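Local coordinates for protein alpha-fucosidase GH29 (Fusarium graminearum, PDB 4PSR) that hydrolyses alpha-L-fucosides as a family GH29 retaining glycosidase, probably releasing fucose from the carbohydrate of glycoproteins, at residues K28-Q42 and V333-A347. Sequence-based numbering, arbitrary orientation.
Sequences KFGVYWHWGAFTTAQ and VSKNGNMLLNISPMA. With FUL (beta-L-fucopyranose), chain M.
V333, in the last turn of helix 322-334, lays both methyls across the bent aliphatic chain of K28, CG2 lying 3.9 Å from K28 CB. The K28 ammonium ends on a water that also bridges the carbonyls of V333 and G337, and it is further held by R25 O and T376 O. A Schellman motif with N336 at positive phi ends the helix and turns the chain into strand 337-343. N338 brings OD1 to 3.1 Å from K28 CA; this oxygen is hydrogen-bonded to Y299. From M339 to I343 the strand runs parallel to strand 29-33, tied by five backbone hydrogen bonds from M339 N to K28 O through I343 N to Y32 O, and this pairing of first and last strands closes the eight-stranded TIM barrel. M339, L341 and I343 point outward with F29, V31 and W33; F29, M339 and L341 pack against helix 322-334, and L341 CB meets F29 CE1 at 3.7 Å. On the inner side, L340 sets CD2 over the centre of the Y32 ring, a CH-pi contact 9° off the normal, while its CD1 packs on G30. With chi1 near 173° the amide of N342 swings toward H34, and its OD1 accepts two hydrogen bonds: from H34 N at 3.0 Å, in the carbonyl plane, and from H34 ND1 at 2.8 Å, from above that plane and off the lone pairs. Beyond the strand, P345 CB covers the five-membered ring of W35, whose NE1 makes a weak bond to M346 O. A347 N closes the contact with a nearly straight bond (164°) to Q42 OE1. The ND1 bond would restrain the H34 ring's rotation, consistent with NE2 being held toward fucose O4, 2.7 Å away, in a hydrogen bond that either atom could donate; N342 thus probably serves as a second-shell residue that positions the sugar-binding H34.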
ATOM      1  N   LYS A  28       2.641   6.099   6.717  1.00  8.87           N
ATOM      2  CA  LYS A  28       2.952   6.355   5.308  1.00  9.18           C
ATOM      3  C   LYS A  28       3.755   5.310   4.556  1.00 10.02           C
ATOM      4  O   LYS A  28       3.398   4.978   3.420  1.00 11.03           O
ATOM      5  CB  LYS A  28       3.622   7.696   5.091  1.00  9.17           C
ATOM      6  CG  LYS A  28       2.840   8.905   5.688  1.00  8.71           C
ATOM      7  CD  LYS A  28       1.356   8.910   5.327  1.00  9.53           C
ATOM      8  CE  LYS A  28       0.695  10.184   5.768  1.00 10.07           C
ATOM      9  NZ  LYS A  28      -0.762  10.146   5.518  1.00 10.42           N
ATOM     10  N   PHE A  29       4.832   4.817   5.156  1.00 10.39           N
ATOM     11  CA  PHE A  29       5.829   4.005   4.466  1.00  9.28           C
ATOM     12  C   PHE A  29       6.162   2.793   5.312  1.00 10.36           C
ATOM     13  O   PHE A  29       6.478   2.914   6.499  1.00 11.32           O
ATOM     14  CB  PHE A  29       7.105   4.841   4.218  1.00  9.27           C
ATOM     15  CG  PHE A  29       8.205   4.065   3.558  1.00  9.73           C
ATOM     16  CD1 PHE A  29       8.037   3.448   2.312  1.00 10.95           C
ATOM     17  CD2 PHE A  29       9.439   3.951   4.189  1.00 11.00           C
ATOM     18  CE1 PHE A  29       9.092   2.705   1.722  1.00 11.13           C
ATOM     19  CE2 PHE A  29      10.483   3.217   3.605  1.00 10.72           C
ATOM     20  CZ  PHE A  29      10.306   2.608   2.368  1.00 11.71           C
ATOM     21  N   GLY A  30       6.024   1.607   4.708  1.00  9.98           N
ATOM     22  CA  GLY A  30       6.438   0.355   5.308  1.00  9.95           C
ATOM     23  C   GLY A  30       7.235  -0.506   4.347  1.00  9.35           C
ATOM     24  O   GLY A  30       7.312  -0.211   3.145  1.00  9.87           O
ATOM     25  N   VAL A  31       7.856  -1.556   4.870  1.00  8.78           N
ATOM     26  CA  VAL A  31       8.643  -2.479   4.073  1.00  8.93           C
ATOM     27  C   VAL A  31       8.319  -3.925   4.433  1.00  9.59           C
ATOM     28  O   VAL A  31       8.251  -4.303   5.593  1.00  9.85           O
ATOM     29  CB  VAL A  31      10.173  -2.223   4.257  1.00  9.14           C
ATOM     30  CG1 VAL A  31      10.996  -3.302   3.566  1.00 10.70           C
ATOM     31  CG2 VAL A  31      10.547  -0.847   3.730  1.00 11.35           C
ATOM     32  N   TYR A  32       8.168  -4.763   3.416  1.00  8.96           N
ATOM     33  CA  TYR A  32       8.044  -6.199   3.607  1.00  9.39           C
ATOM     34  C   TYR A  32       8.893  -6.943   2.591  1.00  9.35           C
ATOM     35  O   TYR A  32       9.540  -6.326   1.756  1.00  8.55           O
ATOM     36  CB  TYR A  32       6.582  -6.700   3.645  1.00  9.72           C
ATOM     37  CG  TYR A  32       5.743  -6.796   2.366  1.00 11.22           C
ATOM     38  CD1 TYR A  32       4.773  -7.781   2.269  1.00 10.26           C
ATOM     39  CD2 TYR A  32       5.852  -5.888   1.335  1.00 10.45           C
ATOM     40  CE1 TYR A  32       3.966  -7.883   1.177  1.00 12.13           C
ATOM     41  CE2 TYR A  32       5.037  -5.979   0.213  1.00 10.83           C
ATOM     42  CZ  TYR A  32       4.092  -6.964   0.149  1.00 10.64           C
ATOM     43  OH  TYR A  32       3.264  -7.011  -0.978  1.00 11.89           O
ATOM     44  N   TRP A  33       8.939  -8.264   2.712  1.00  9.62           N
ATOM     45  CA  TRP A  33       9.835  -9.046   1.881  1.00  8.91           C
ATOM     46  C   TRP A  33       9.234 -10.390   1.494  1.00  9.92           C
ATOM     47  O   TRP A  33       8.819 -11.168   2.343  1.00 10.19           O
ATOM     48  CB  TRP A  33      11.222  -9.235   2.553  1.00  9.48           C
ATOM     49  CG  TRP A  33      11.196  -9.519   4.012  1.00  9.03           C
ATOM     50  CD1 TRP A  33      11.234 -10.731   4.629  1.00  9.30           C
ATOM     51  CD2 TRP A  33      11.214  -8.545   5.052  1.00  9.04           C
ATOM     52  NE1 TRP A  33      11.239 -10.579   6.005  1.00 11.36           N
ATOM     53  CE2 TRP A  33      11.208  -9.239   6.280  1.00 10.90           C
ATOM     54  CE3 TRP A  33      11.169  -7.155   5.064  1.00  9.77           C
ATOM     55  CZ2 TRP A  33      11.191  -8.578   7.497  1.00 10.56           C
ATOM     56  CZ3 TRP A  33      11.149  -6.501   6.289  1.00 10.42           C
ATOM     57  CH2 TRP A  33      11.151  -7.213   7.478  1.00 10.91           C
ATOM     58  N   HIS A  34       9.250 -10.634   0.192  1.00 10.37           N
ATOM     59  CA  HIS A  34       8.897 -11.935  -0.363  1.00  9.99           C
ATOM     60  C   HIS A  34      10.141 -12.820  -0.363  1.00  9.05           C
ATOM     61  O   HIS A  34      10.869 -12.884  -1.349  1.00 11.27           O
ATOM     62  CB  HIS A  34       8.369 -11.793  -1.800  1.00 11.20           C
ATOM     63  CG  HIS A  34       6.958 -11.291  -1.909  1.00 10.49           C
ATOM     64  ND1 HIS A  34       6.560 -10.026  -1.530  1.00 10.47           N
ATOM     65  CD2 HIS A  34       5.850 -11.894  -2.409  1.00  9.79           C
ATOM     66  CE1 HIS A  34       5.265  -9.883  -1.777  1.00 13.79           C
ATOM     67  NE2 HIS A  34       4.816 -10.999  -2.316  1.00 12.46           N
ATOM     68  N   TRP A  35      10.328 -13.540   0.731  1.00 10.59           N
ATOM     69  CA  TRP A  35      11.478 -14.415   0.896  1.00  9.60           C
ATOM     70  C   TRP A  35      10.994 -15.706   1.475  1.00  9.41           C
ATOM     71  O   TRP A  35      10.346 -15.718   2.516  1.00 11.36           O
ATOM     72  CB  TRP A  35      12.492 -13.774   1.838  1.00 10.92           C
ATOM     73  CG  TRP A  35      13.749 -14.574   2.052  1.00  9.87           C
ATOM     74  CD1 TRP A  35      14.661 -14.949   1.117  1.00 13.41           C
ATOM     75  CD2 TRP A  35      14.205 -15.092   3.296  1.00 10.30           C
ATOM     76  NE1 TRP A  35      15.662 -15.669   1.711  1.00 12.47           N
ATOM     77  CE2 TRP A  35      15.405 -15.764   3.054  1.00 10.35           C
ATOM     78  CE3 TRP A  35      13.702 -15.049   4.600  1.00 12.54           C
ATOM     79  CZ2 TRP A  35      16.140 -16.378   4.073  1.00 12.40           C
ATOM     80  CZ3 TRP A  35      14.436 -15.650   5.620  1.00 14.92           C
ATOM     81  CH2 TRP A  35      15.636 -16.309   5.345  1.00 13.55           C
ATOM     82  N   GLY A  36      11.290 -16.814   0.807  1.00 10.40           N
ATOM     83  CA  GLY A  36      10.848 -18.109   1.300  1.00 10.96           C
ATOM     84  C   GLY A  36      11.329 -19.259   0.430  1.00  9.42           C
ATOM     85  O   GLY A  36      12.232 -19.084  -0.353  1.00 10.35           O
ATOM     86  N   ALA A  37      10.707 -20.421   0.589  1.00 12.07           N
ATOM     87  CA  ALA A  37      11.096 -21.570  -0.211  1.00 10.76           C
ATOM     88  C   ALA A  37      10.835 -21.322  -1.696  1.00 11.92           C
ATOM     89  O   ALA A  37      11.489 -21.913  -2.535  1.00 11.67           O
ATOM     90  CB  ALA A  37      10.372 -22.825   0.243  1.00 12.48           C
ATOM     91  N   PHE A  38       9.919 -20.413  -2.011  1.00 11.92           N
ATOM     92  CA  PHE A  38       9.666 -20.042  -3.409  1.00 12.33           C
ATOM     93  C   PHE A  38      10.845 -19.297  -4.010  1.00 11.89           C
ATOM     94  O   PHE A  38      10.951 -19.190  -5.235  1.00 12.39           O
ATOM     95  CB  PHE A  38       8.388 -19.200  -3.544  1.00 11.86           C
ATOM     96  CG  PHE A  38       8.313 -18.035  -2.582  1.00 12.49           C
ATOM     97  CD1 PHE A  38       9.037 -16.856  -2.815  1.00 10.85           C
ATOM     98  CD2 PHE A  38       7.557 -18.132  -1.430  1.00 11.04           C
ATOM     99  CE1 PHE A  38       8.999 -15.808  -1.897  1.00 10.10           C
ATOM    100  CE2 PHE A  38       7.506 -17.067  -0.511  1.00 12.09           C
ATOM    101  CZ  PHE A  38       8.247 -15.926  -0.754  1.00 12.00           C
ATOM    102  N   THR A  39      11.763 -18.804  -3.170  1.00 10.80           N
ATOM    103  CA  THR A  39      12.949 -18.117  -3.644  1.00  9.55           C
ATOM    104  C   THR A  39      14.076 -19.102  -4.040  1.00 10.36           C
ATOM    105  O   THR A  39      15.033 -18.713  -4.706  1.00 11.29           O
ATOM    106  CB  THR A  39      13.491 -17.140  -2.553  1.00 11.51           C
ATOM    107  OG1 THR A  39      12.404 -16.365  -2.012  1.00 11.78           O
ATOM    108  CG2 THR A  39      14.560 -16.217  -3.106  1.00 11.79           C
ATOM    109  N   THR A  40      13.983 -20.343  -3.567  1.00 11.45           N
ATOM    110  CA  THR A  40      15.096 -21.286  -3.697  1.00 11.05           C
ATOM    111  C   THR A  40      15.616 -21.419  -5.142  1.00 12.61           C
ATOM    112  O   THR A  40      16.830 -21.362  -5.373  1.00 13.38           O
ATOM    113  CB  THR A  40      14.736 -22.667  -3.151  1.00 12.19           C
ATOM    114  OG1 THR A  40      14.089 -22.549  -1.871  1.00 14.13           O
ATOM    115  CG2 THR A  40      15.989 -23.514  -2.986  1.00 14.51           C
ATOM    116  N   ALA A  41      14.703 -21.535  -6.108  1.00 11.07           N
ATOM    117  CA  ALA A  41      15.121 -21.683  -7.510  1.00 13.19           C
ATOM    118  C   ALA A  41      15.752 -20.417  -8.095  1.00 11.55           C
ATOM    119  O   ALA A  41      16.505 -20.464  -9.068  1.00 12.89           O
ATOM    120  CB  ALA A  41      13.956 -22.101  -8.340  1.00 13.03           C
ATOM    121  N   GLN A  42      15.467 -19.268  -7.483  1.00 12.15           N
ATOM    122  CA  GLN A  42      15.954 -17.978  -7.970  1.00 11.10           C
ATOM    123  C   GLN A  42      15.727 -17.837  -9.475  1.00 10.69           C
ATOM    124  O   GLN A  42      16.586 -17.354 -10.206  1.00 12.90           O
ATOM    125  CB  GLN A  42      17.442 -17.746  -7.606  1.00 12.17           C
ATOM    126  CG  GLN A  42      17.653 -17.780  -6.059  1.00 11.47           C
ATOM    127  CD  GLN A  42      19.042 -17.434  -5.583  1.00 13.33           C
ATOM    128  OE1 GLN A  42      19.194 -16.833  -4.518  1.00 13.17           O
ATOM    129  NE2 GLN A  42      20.050 -17.776  -6.358  1.00 16.25           N
ATOM    130  N   VAL A 333       1.081   8.927  -1.034  1.00  9.97           N
ATOM    131  CA  VAL A 333       0.721   9.633   0.180  1.00  9.03           C
ATOM    132  C   VAL A 333      -0.179  10.826  -0.143  1.00 11.62           C
ATOM    133  O   VAL A 333      -1.120  11.107   0.592  1.00 10.76           O
ATOM    134  CB  VAL A 333       1.975  10.045   0.948  1.00 11.83           C
ATOM    135  CG1 VAL A 333       1.667  11.031   2.036  1.00 16.40           C
ATOM    136  CG2 VAL A 333       2.708   8.817   1.501  1.00 10.62           C
ATOM    137  N   SER A 334       0.104  11.515  -1.249  1.00 10.20           N
ATOM    138  CA  SER A 334      -0.701  12.667  -1.656  1.00  9.92           C
ATOM    139  C   SER A 334      -2.133  12.269  -2.035  1.00 12.21           C
ATOM    140  O   SER A 334      -3.054  13.102  -2.012  1.00 11.72           O
ATOM    141  CB  SER A 334      -0.045  13.396  -2.839  1.00 10.47           C
ATOM    142  OG  SER A 334      -0.211  12.720  -4.081  1.00 10.63           O
ATOM    143  N   LYS A 335      -2.331  11.007  -2.429  1.00  9.98           N
ATOM    144  CA  LYS A 335      -3.646  10.505  -2.862  1.00  9.92           C
ATOM    145  C   LYS A 335      -4.397   9.780  -1.750  1.00 10.22           C
ATOM    146  O   LYS A 335      -5.402   9.121  -2.039  1.00 10.20           O
ATOM    147  CB  LYS A 335      -3.457   9.584  -4.072  1.00 10.74           C
ATOM    148  CG  LYS A 335      -3.054  10.280  -5.351  1.00 12.25           C
ATOM    149  CD  LYS A 335      -2.583   9.272  -6.371  1.00 11.60           C
ATOM    150  CE  LYS A 335      -2.307   9.898  -7.749  1.00 14.74           C
ATOM    151  NZ  LYS A 335      -1.678   8.899  -8.665  1.00 12.19           N
ATOM    152  N   ASN A 336      -3.933   9.927  -0.506  1.00 10.02           N
ATOM    153  CA  ASN A 336      -4.604   9.447   0.722  1.00  9.89           C
ATOM    154  C   ASN A 336      -4.333   7.983   1.019  1.00 10.24           C
ATOM    155  O   ASN A 336      -5.195   7.287   1.597  1.00 11.00           O
ATOM    156  CB  ASN A 336      -6.112   9.772   0.696  1.00 11.07           C
ATOM    157  CG  ASN A 336      -6.792   9.604   2.034  1.00 10.29           C
ATOM    158  OD1 ASN A 336      -6.324  10.072   3.070  1.00 12.13           O
ATOM    159  ND2 ASN A 336      -7.961   8.966   2.001  1.00 11.06           N
ATOM    160  N   GLY A 337      -3.125   7.537   0.690  1.00  9.97           N
ATOM    161  CA  GLY A 337      -2.702   6.170   0.959  1.00 10.39           C
ATOM    162  C   GLY A 337      -1.356   6.017   1.627  1.00  9.33           C
ATOM    163  O   GLY A 337      -0.603   6.981   1.768  1.00 10.47           O
ATOM    164  N   ASN A 338      -1.057   4.778   2.028  1.00  9.18           N
ATOM    165  CA  ASN A 338       0.300   4.345   2.390  1.00  9.60           C
ATOM    166  C   ASN A 338       0.924   3.525   1.257  1.00  9.62           C
ATOM    167  O   ASN A 338       0.201   2.925   0.452  1.00 10.10           O
ATOM    168  CB  ASN A 338       0.310   3.452   3.641  1.00  9.62           C
ATOM    169  CG  ASN A 338       0.006   4.189   4.920  1.00  9.87           C
ATOM    170  OD1 ASN A 338       0.024   5.403   4.996  1.00 10.28           O
ATOM    171  ND2 ASN A 338      -0.295   3.425   5.959  1.00 10.41           N
ATOM    172  N   MET A 339       2.251   3.439   1.246  1.00  9.80           N
ATOM    173  CA  MET A 339       2.990   2.575   0.324  1.00 10.02           C
ATOM    174  C   MET A 339       3.775   1.561   1.113  1.00  9.80           C
ATOM    175  O   MET A 339       4.608   1.923   1.968  1.00 10.74           O
ATOM    176  CB  MET A 339       3.947   3.385  -0.559  1.00 11.70           C
ATOM    177  CG  MET A 339       4.525   2.546  -1.709  1.00 11.57           C
ATOM    178  SD  MET A 339       5.573   3.456  -2.837  1.00 15.36           S
ATOM    179  CE  MET A 339       7.009   3.391  -1.848  1.00 16.34           C
ATOM    180  N   LEU A 340       3.548   0.289   0.809  1.00 10.46           N
ATOM    181  CA  LEU A 340       4.293  -0.821   1.408  1.00 11.10           C
ATOM    182  C   LEU A 340       5.254  -1.348   0.356  1.00  9.98           C
ATOM    183  O   LEU A 340       4.839  -1.918  -0.677  1.00  9.71           O
ATOM    184  CB  LEU A 340       3.316  -1.930   1.857  1.00  9.24           C
ATOM    185  CG  LEU A 340       3.943  -3.236   2.353  1.00  9.31           C
ATOM    186  CD1 LEU A 340       4.915  -3.006   3.509  1.00 10.42           C
ATOM    187  CD2 LEU A 340       2.835  -4.250   2.728  1.00  9.73           C
ATOM    188  N   LEU A 341       6.555  -1.127   0.596  1.00  9.06           N
ATOM    189  CA  LEU A 341       7.609  -1.481  -0.344  1.00  9.30           C
ATOM    190  C   LEU A 341       8.190  -2.854  -0.099  1.00  9.48           C
ATOM    191  O   LEU A 341       8.645  -3.187   1.002  1.00 11.17           O
ATOM    192  CB  LEU A 341       8.729  -0.434  -0.284  1.00 10.99           C
ATOM    193  CG  LEU A 341       9.931  -0.661  -1.190  1.00 10.22           C
ATOM    194  CD1 LEU A 341       9.567  -0.602  -2.666  1.00 13.47           C
ATOM    195  CD2 LEU A 341      11.030   0.342  -0.845  1.00 14.34           C
ATOM    196  N   ASN A 342       8.209  -3.659  -1.156  1.00  9.86           N
ATOM    197  CA  ASN A 342       8.779  -5.004  -1.100  1.00 10.07           C
ATOM    198  C   ASN A 342      10.248  -5.037  -1.463  1.00 10.99           C
ATOM    199  O   ASN A 342      10.652  -4.400  -2.462  1.00 10.96           O
ATOM    200  CB  ASN A 342       8.012  -5.965  -2.021  1.00 10.57           C
ATOM    201  CG  ASN A 342       8.659  -7.305  -2.109  1.00  9.69           C
ATOM    202  OD1 ASN A 342       8.529  -8.106  -1.202  1.00 11.08           O
ATOM    203  ND2 ASN A 342       9.357  -7.562  -3.196  1.00 11.39           N
ATOM    204  N   ILE A 343      11.033  -5.764  -0.660  1.00 10.15           N
ATOM    205  CA  ILE A 343      12.440  -6.063  -0.954  1.00 11.83           C
ATOM    206  C   ILE A 343      12.605  -7.565  -1.122  1.00  9.68           C
ATOM    207  O   ILE A 343      11.712  -8.356  -0.740  1.00 10.28           O
ATOM    208  CB  ILE A 343      13.399  -5.459   0.134  1.00  9.69           C
ATOM    209  CG1 ILE A 343      13.196  -6.148   1.476  1.00 11.08           C
ATOM    210  CG2 ILE A 343      13.150  -3.951   0.219  1.00 11.46           C
ATOM    211  CD1 ILE A 343      14.141  -5.627   2.604  1.00 11.60           C
ATOM    212  N   SER A 344      13.745  -7.955  -1.690  1.00 10.25           N
ATOM    213  CA  SER A 344      13.911  -9.306  -2.243  1.00 11.10           C
ATOM    214  C   SER A 344      15.256  -9.933  -1.887  1.00 10.17           C
ATOM    215  O   SER A 344      16.176  -9.931  -2.716  1.00 11.22           O
ATOM    216  CB  SER A 344      13.782  -9.255  -3.764  1.00 11.99           C
ATOM    217  OG  SER A 344      12.584  -8.607  -4.180  1.00 12.75           O
ATOM    218  N   PRO A 345      15.368 -10.478  -0.670  1.00 10.80           N
ATOM    219  CA  PRO A 345      16.614 -11.171  -0.307  1.00 10.77           C
ATOM    220  C   PRO A 345      16.842 -12.413  -1.175  1.00 10.67           C
ATOM    221  O   PRO A 345      15.888 -13.077  -1.607  1.00 11.52           O
ATOM    222  CB  PRO A 345      16.384 -11.566   1.160  1.00 11.87           C
ATOM    223  CG  PRO A 345      15.236 -10.691   1.642  1.00 11.79           C
ATOM    224  CD  PRO A 345      14.382 -10.469   0.418  1.00 11.48           C
ATOM    225  N   MET A 346      18.102 -12.752  -1.394  1.00 10.81           N
ATOM    226  CA  MET A 346      18.463 -13.995  -2.063  1.00 13.16           C
ATOM    227  C   MET A 346      18.084 -15.200  -1.230  1.00 11.68           C
ATOM    228  O   MET A 346      17.776 -15.082  -0.041  1.00 11.84           O
ATOM    229  CB  MET A 346      19.965 -14.016  -2.350  1.00 15.15           C
ATOM    230  CG  MET A 346      20.403 -12.817  -3.131  1.00 11.48           C
ATOM    231  SD  MET A 346      22.074 -12.969  -3.871  1.00 22.96           S
ATOM    232  CE  MET A 346      23.070 -13.326  -2.460  1.00 31.34           C
ATOM    233  N   ALA A 347      18.038 -16.373  -1.857  1.00 11.50           N
ATOM    234  CA  ALA A 347      17.631 -17.574  -1.154  1.00 10.82           C
ATOM    235  C   ALA A 347      18.438 -17.839   0.119  1.00 11.95           C
ATOM    236  O   ALA A 347      17.912 -18.356   1.100  1.00 14.68           O
ATOM    237  CB  ALA A 347      17.682 -18.805  -2.082  1.00 16.10           C
TER
HETATM  238  C1  FUL M 622      -0.030 -10.928  -5.911  1.00 13.49           C
HETATM  239  C2  FUL M 622       0.691 -12.249  -5.742  1.00 16.14           C
HETATM  240  O2  FUL M 622       0.179 -13.266  -6.618  1.00 13.61           O
HETATM  241  C3  FUL M 622       2.141 -11.971  -6.042  1.00 13.34           C
HETATM  242  O3  FUL M 622       2.861 -13.182  -5.979  1.00 12.57           O
HETATM  243  C4  FUL M 622       2.631 -10.978  -5.020  1.00 13.81           C
HETATM  244  O4  FUL M 622       2.581 -11.569  -3.725  1.00 13.00           O
HETATM  245  C5  FUL M 622       1.768  -9.724  -5.082  1.00 14.89           C
HETATM  246  C6  FUL M 622       2.139  -8.699  -4.033  1.00 15.82           C
HETATM  247  O5  FUL M 622       0.380 -10.010  -4.925  1.00 13.26           O
HETATM  248  O1  FUL M 622      -1.405 -11.146  -5.726  1.00 15.10           O
HETATM  249  O   HOH W   1      -1.686   9.632   2.843  1.00 10.16           O
HETATM  250  O   HOH W   2      13.397 -12.453  -2.449  1.00 12.94           O